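PDB 5LW0: basic helix-loop-helix, putative, expressed from Oryza sativa subsp. japonica, which binds ADP-ribose through its macrodomain and probably takes part in ADP-ribosylation-dependent regulation of DNA interstrand crosslink repair. Local coordinates for residues T162-P174 / E183-N195. Sequence-based numbering, arbitrary orientation.
Sequences TLRPGSSVAVPLP and EGVTHIIHVLGPN
Leu192 lays its CD2 methyl against the turn that leads into the partner strand, 3.4 Å from Pro165 N, while its CB meets Leu163 CB at 3.9 Å. With CG anti to the backbone N (chi1 -177°), the isobutyl group runs alongside the Pro165 ring. Gly166, at positive phi in a type II turn, donates its N-H to Leu192 O (2.8 Å). Beyond it, strands 167-172 and 187-192 run antiparallel, with paired backbone bonds joining Val169 to His190 and Val171 to Ile188. On the face shared by these four residues, Val171 CG2 meets His190 CD2 at 3.7 Å, and Ile188 CG2 lies over one face of the imidazole, offset toward its rim. Both ring nitrogens are satisfied, NE2 by Thr156 and ND1 by Asn127, which should fix the ring's rotation. On the other face, Ile189 CG2 touches Ser168 CB (3.9 Å) and CG1 approaches Ala170 CB (4.2 Å); Ile189 also packs on Leu222 and Phe226 of helix 208-230. Cut back to alanine, it would probably leave a gap between strand 187-192 and that helix. Strand 167-172 is the antiparallel edge of the macrodomain fold's mixed six-stranded sheet, paired with 187-192, whose Gly193 end nears the bound ADP-ribose.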
loop_
_atom_site.group_PDB
_atom_site.type_symbol
_atom_site.label_atom_id
_atom_site.label_comp_id
_atom_site.label_asym_id
_atom_site.label_seq_id
_atom_site.Cartn_x
_atom_site.Cartn_y
_atom_site.Cartn_z
ATOM N N THR A 162 17.485 2.554 -0.272
ATOM C CA THR A 162 16.844 2.553 -1.568
ATOM C C THR A 162 15.885 1.400 -1.618
ATOM O O THR A 162 15.955 0.486 -0.774
ATOM C CB THR A 162 17.818 2.345 -2.772
ATOM O OG1 THR A 162 18.428 1.051 -2.671
ATOM C CG2 THR A 162 18.917 3.370 -2.817
ATOM N N LEU A 163 14.991 1.439 -2.614
ATOM C CA LEU A 163 14.206 0.251 -3.045
ATOM C C LEU A 163 14.435 -0.012 -4.495
ATOM O O LEU A 163 14.623 0.952 -5.314
ATOM C CB LEU A 163 12.683 0.506 -2.857
ATOM C CG LEU A 163 12.191 0.449 -1.429
ATOM C CD1 LEU A 163 10.685 0.723 -1.355
ATOM C CD2 LEU A 163 12.532 -0.893 -0.776
ATOM N N ARG A 164 14.371 -1.261 -4.875
ATOM C CA ARG A 164 14.290 -1.630 -6.260
ATOM C C ARG A 164 12.870 -2.038 -6.567
ATOM O O ARG A 164 12.111 -2.419 -5.644
ATOM C CB ARG A 164 15.304 -2.720 -6.601
ATOM C CG ARG A 164 16.773 -2.245 -6.380
ATOM C CD ARG A 164 17.798 -3.318 -6.697
ATOM N NE ARG A 164 19.162 -2.899 -6.376
ATOM C CZ ARG A 164 20.192 -3.735 -6.192
ATOM N NH1 ARG A 164 20.018 -5.063 -6.222
ATOM N NH2 ARG A 164 21.386 -3.241 -5.925
ATOM N N PRO A 165 12.463 -1.917 -7.850
ATOM C CA PRO A 165 11.034 -2.207 -8.162
ATOM C C PRO A 165 10.657 -3.619 -7.774
ATOM O O PRO A 165 11.405 -4.558 -8.002
ATOM C CB PRO A 165 10.945 -1.958 -9.694
ATOM C CG PRO A 165 12.051 -0.956 -9.951
ATOM C CD PRO A 165 13.188 -1.498 -9.074
ATOM N N GLY A 166 9.489 -3.755 -7.126
ATOM C CA GLY A 166 9.016 -5.043 -6.728
ATOM C C GLY A 166 9.337 -5.403 -5.307
ATOM O O GLY A 166 9.270 -6.548 -4.949
ATOM N N SER A 167 9.795 -4.443 -4.538
ATOM C CA SER A 167 10.220 -4.691 -3.154
ATOM C C SER A 167 9.657 -3.644 -2.211
ATOM O O SER A 167 9.037 -2.619 -2.631
ATOM C CB SER A 167 11.729 -4.748 -3.056
ATOM O OG SER A 167 12.297 -3.497 -3.299
ATOM N N SER A 168 9.788 -3.905 -0.925
ATOM C CA SER A 168 9.195 -3.031 0.065
ATOM C C SER A 168 10.053 -3.066 1.318
ATOM O O SER A 168 10.916 -3.952 1.458
ATOM C CB SER A 168 7.768 -3.428 0.370
ATOM O OG SER A 168 7.724 -4.689 0.967
ATOM N N VAL A 169 9.855 -2.093 2.206
ATOM C CA VAL A 169 10.541 -2.052 3.500
ATOM C C VAL A 169 9.617 -1.491 4.573
ATOM O O VAL A 169 8.945 -0.527 4.356
ATOM C CB VAL A 169 11.868 -1.240 3.432
ATOM C CG1 VAL A 169 11.644 0.165 3.037
ATOM C CG2 VAL A 169 12.620 -1.318 4.765
ATOM N N ALA A 170 9.564 -2.193 5.711
ATOM C CA ALA A 170 8.734 -1.834 6.827
ATOM C C ALA A 170 9.472 -0.938 7.719
ATOM O O ALA A 170 10.622 -1.219 8.102
ATOM C CB ALA A 170 8.300 -3.071 7.600
ATOM N N VAL A 171 8.814 0.152 8.090
ATOM C CA VAL A 171 9.453 1.161 8.971
ATOM C C VAL A 171 8.561 1.394 10.157
ATOM O O VAL A 171 7.407 1.808 9.994
ATOM C CB VAL A 171 9.650 2.474 8.205
ATOM C CG1 VAL A 171 10.285 3.545 9.115
ATOM C CG2 VAL A 171 10.516 2.246 6.951
ATOM N N PRO A 172 9.097 1.245 11.389
ATOM C CA PRO A 172 8.266 1.613 12.531
ATOM C C PRO A 172 8.160 3.105 12.669
ATOM O O PRO A 172 9.143 3.810 12.473
ATOM C CB PRO A 172 9.007 1.027 13.746
ATOM C CG PRO A 172 10.151 0.299 13.218
ATOM C CD PRO A 172 10.372 0.666 11.785
ATOM N N LEU A 173 6.946 3.590 12.904
ATOM C CA LEU A 173 6.680 5.028 12.955
ATOM C C LEU A 173 6.744 5.488 14.428
ATOM O O LEU A 173 5.970 5.004 15.231
ATOM C CB LEU A 173 5.275 5.331 12.406
ATOM C CG LEU A 173 4.899 6.800 12.368
ATOM C CD1 LEU A 173 5.794 7.617 11.463
ATOM C CD2 LEU A 173 3.454 7.016 11.983
ATOM N N PRO A 174 7.698 6.388 14.762
ATOM C CA PRO A 174 7.800 6.844 16.147
ATOM C C PRO A 174 6.508 7.375 16.694
ATOM O O PRO A 174 5.734 8.013 15.974
ATOM C CB PRO A 174 8.843 7.952 16.053
ATOM C CG PRO A 174 9.694 7.544 14.910
ATOM C CD PRO A 174 8.705 6.992 13.918
ATOM N N GLU A 183 -3.940 9.007 14.213
ATOM C CA GLU A 183 -4.553 7.913 13.450
ATOM C C GLU A 183 -4.187 6.512 13.939
ATOM O O GLU A 183 -4.749 5.531 13.426
ATOM C CB GLU A 183 -4.200 8.037 11.976
ATOM C CG GLU A 183 -4.461 9.412 11.374
ATOM C CD GLU A 183 -5.936 9.836 11.371
ATOM O OE1 GLU A 183 -6.838 8.964 11.368
ATOM O OE2 GLU A 183 -6.173 11.071 11.301
ATOM N N GLY A 184 -3.286 6.399 14.915
ATOM C CA GLY A 184 -2.936 5.116 15.490
ATOM C C GLY A 184 -1.943 4.298 14.641
ATOM O O GLY A 184 -1.690 3.142 14.951
ATOM N N VAL A 185 -1.370 4.927 13.632
ATOM C CA VAL A 185 -0.446 4.230 12.710
ATOM C C VAL A 185 0.863 3.942 13.493
ATOM O O VAL A 185 1.496 4.865 14.094
ATOM C CB VAL A 185 -0.161 5.044 11.489
ATOM C CG1 VAL A 185 0.923 4.410 10.623
ATOM C CG2 VAL A 185 -1.414 5.295 10.668
ATOM N N THR A 186 1.285 2.684 13.453
ATOM C CA THR A 186 2.498 2.225 14.133
ATOM C C THR A 186 3.635 1.847 13.140
ATOM O O THR A 186 4.794 1.782 13.528
ATOM C CB THR A 186 2.215 1.004 15.013
ATOM O OG1 THR A 186 1.750 -0.083 14.198
ATOM C CG2 THR A 186 1.231 1.303 16.111
ATOM N N HIS A 187 3.282 1.615 11.861
ATOM C CA HIS A 187 4.254 1.219 10.852
ATOM C C HIS A 187 3.808 1.685 9.508
ATOM O O HIS A 187 2.611 1.704 9.217
ATOM C CB HIS A 187 4.376 -0.343 10.775
ATOM C CG HIS A 187 4.923 -0.982 12.005
ATOM N ND1 HIS A 187 4.151 -1.242 13.114
ATOM C CD2 HIS A 187 6.144 -1.486 12.274
ATOM C CE1 HIS A 187 4.890 -1.800 14.039
ATOM N NE2 HIS A 187 6.085 -2.019 13.535
ATOM N N ILE A 188 4.783 2.062 8.702
ATOM C CA ILE A 188 4.564 2.367 7.305
ATOM C C ILE A 188 5.417 1.416 6.487
ATOM O O ILE A 188 6.576 1.233 6.785
ATOM C CB ILE A 188 4.957 3.837 7.019
ATOM C CG1 ILE A 188 3.916 4.764 7.756
ATOM C CG2 ILE A 188 5.034 4.094 5.528
ATOM C CD1 ILE A 188 4.294 6.171 7.775
ATOM N N ILE A 189 4.842 0.825 5.475
ATOM C CA ILE A 189 5.593 -0.017 4.587
ATOM C C ILE A 189 5.717 0.683 3.259
ATOM O O ILE A 189 4.736 0.794 2.531
ATOM C CB ILE A 189 4.925 -1.437 4.413
ATOM C CG1 ILE A 189 4.679 -2.085 5.765
ATOM C CG2 ILE A 189 5.796 -2.270 3.501
ATOM C CD1 ILE A 189 3.885 -3.391 5.705
ATOM N N HIS A 190 6.949 1.125 2.918
ATOM C CA HIS A 190 7.218 1.721 1.641
ATOM C C HIS A 190 7.294 0.600 0.601
ATOM O O HIS A 190 8.059 -0.328 0.776
ATOM C CB HIS A 190 8.548 2.429 1.656
ATOM C CG HIS A 190 8.647 3.537 2.660
ATOM N ND1 HIS A 190 7.891 4.685 2.580
ATOM C CD2 HIS A 190 9.482 3.712 3.697
ATOM C CE1 HIS A 190 8.258 5.522 3.543
ATOM N NE2 HIS A 190 9.203 4.943 4.254
ATOM N N VAL A 191 6.614 0.771 -0.531
ATOM C CA VAL A 191 6.576 -0.212 -1.613
ATOM C C VAL A 191 6.950 0.483 -2.914
ATOM O O VAL A 191 6.446 1.607 -3.166
ATOM C CB VAL A 191 5.155 -0.737 -1.803
ATOM C CG1 VAL A 191 5.200 -1.841 -2.815
ATOM C CG2 VAL A 191 4.570 -1.208 -0.497
ATOM N N LEU A 192 7.802 -0.114 -3.713
ATOM C CA LEU A 192 8.140 0.471 -5.033
ATOM C C LEU A 192 7.527 -0.424 -6.099
ATOM O O LEU A 192 7.959 -1.577 -6.297
ATOM C CB LEU A 192 9.636 0.580 -5.234
ATOM C CG LEU A 192 10.029 1.252 -6.578
ATOM C CD1 LEU A 192 9.523 2.661 -6.644
ATOM C CD2 LEU A 192 11.525 1.186 -6.748
ATOM N N GLY A 193 6.555 0.109 -6.837
ATOM C CA GLY A 193 5.982 -0.646 -7.899
ATOM C C GLY A 193 6.714 -0.419 -9.227
ATOM O O GLY A 193 7.553 0.438 -9.282
ATOM N N PRO A 194 6.305 -1.136 -10.277
ATOM C CA PRO A 194 6.841 -0.874 -11.634
ATOM C C PRO A 194 6.407 0.422 -12.151
ATOM O O PRO A 194 5.250 0.918 -11.871
ATOM C CB PRO A 194 6.248 -2.016 -12.456
ATOM C CG PRO A 194 5.000 -2.379 -11.767
ATOM C CD PRO A 194 5.294 -2.190 -10.298
ATOM N N ASN A 195 7.254 1.040 -12.967
ATOM C CA ASN A 195 6.909 2.310 -13.534
ATOM C C ASN A 195 6.696 2.171 -15.070
ATOM O O ASN A 195 7.526 1.607 -15.759
ATOM C CB ASN A 195 7.983 3.339 -13.256
ATOM C CG ASN A 195 7.794 4.574 -14.054
ATOM O OD1 ASN A 195 6.723 5.142 -14.109
ATOM N ND2 ASN A 195 8.870 5.004 -14.743
#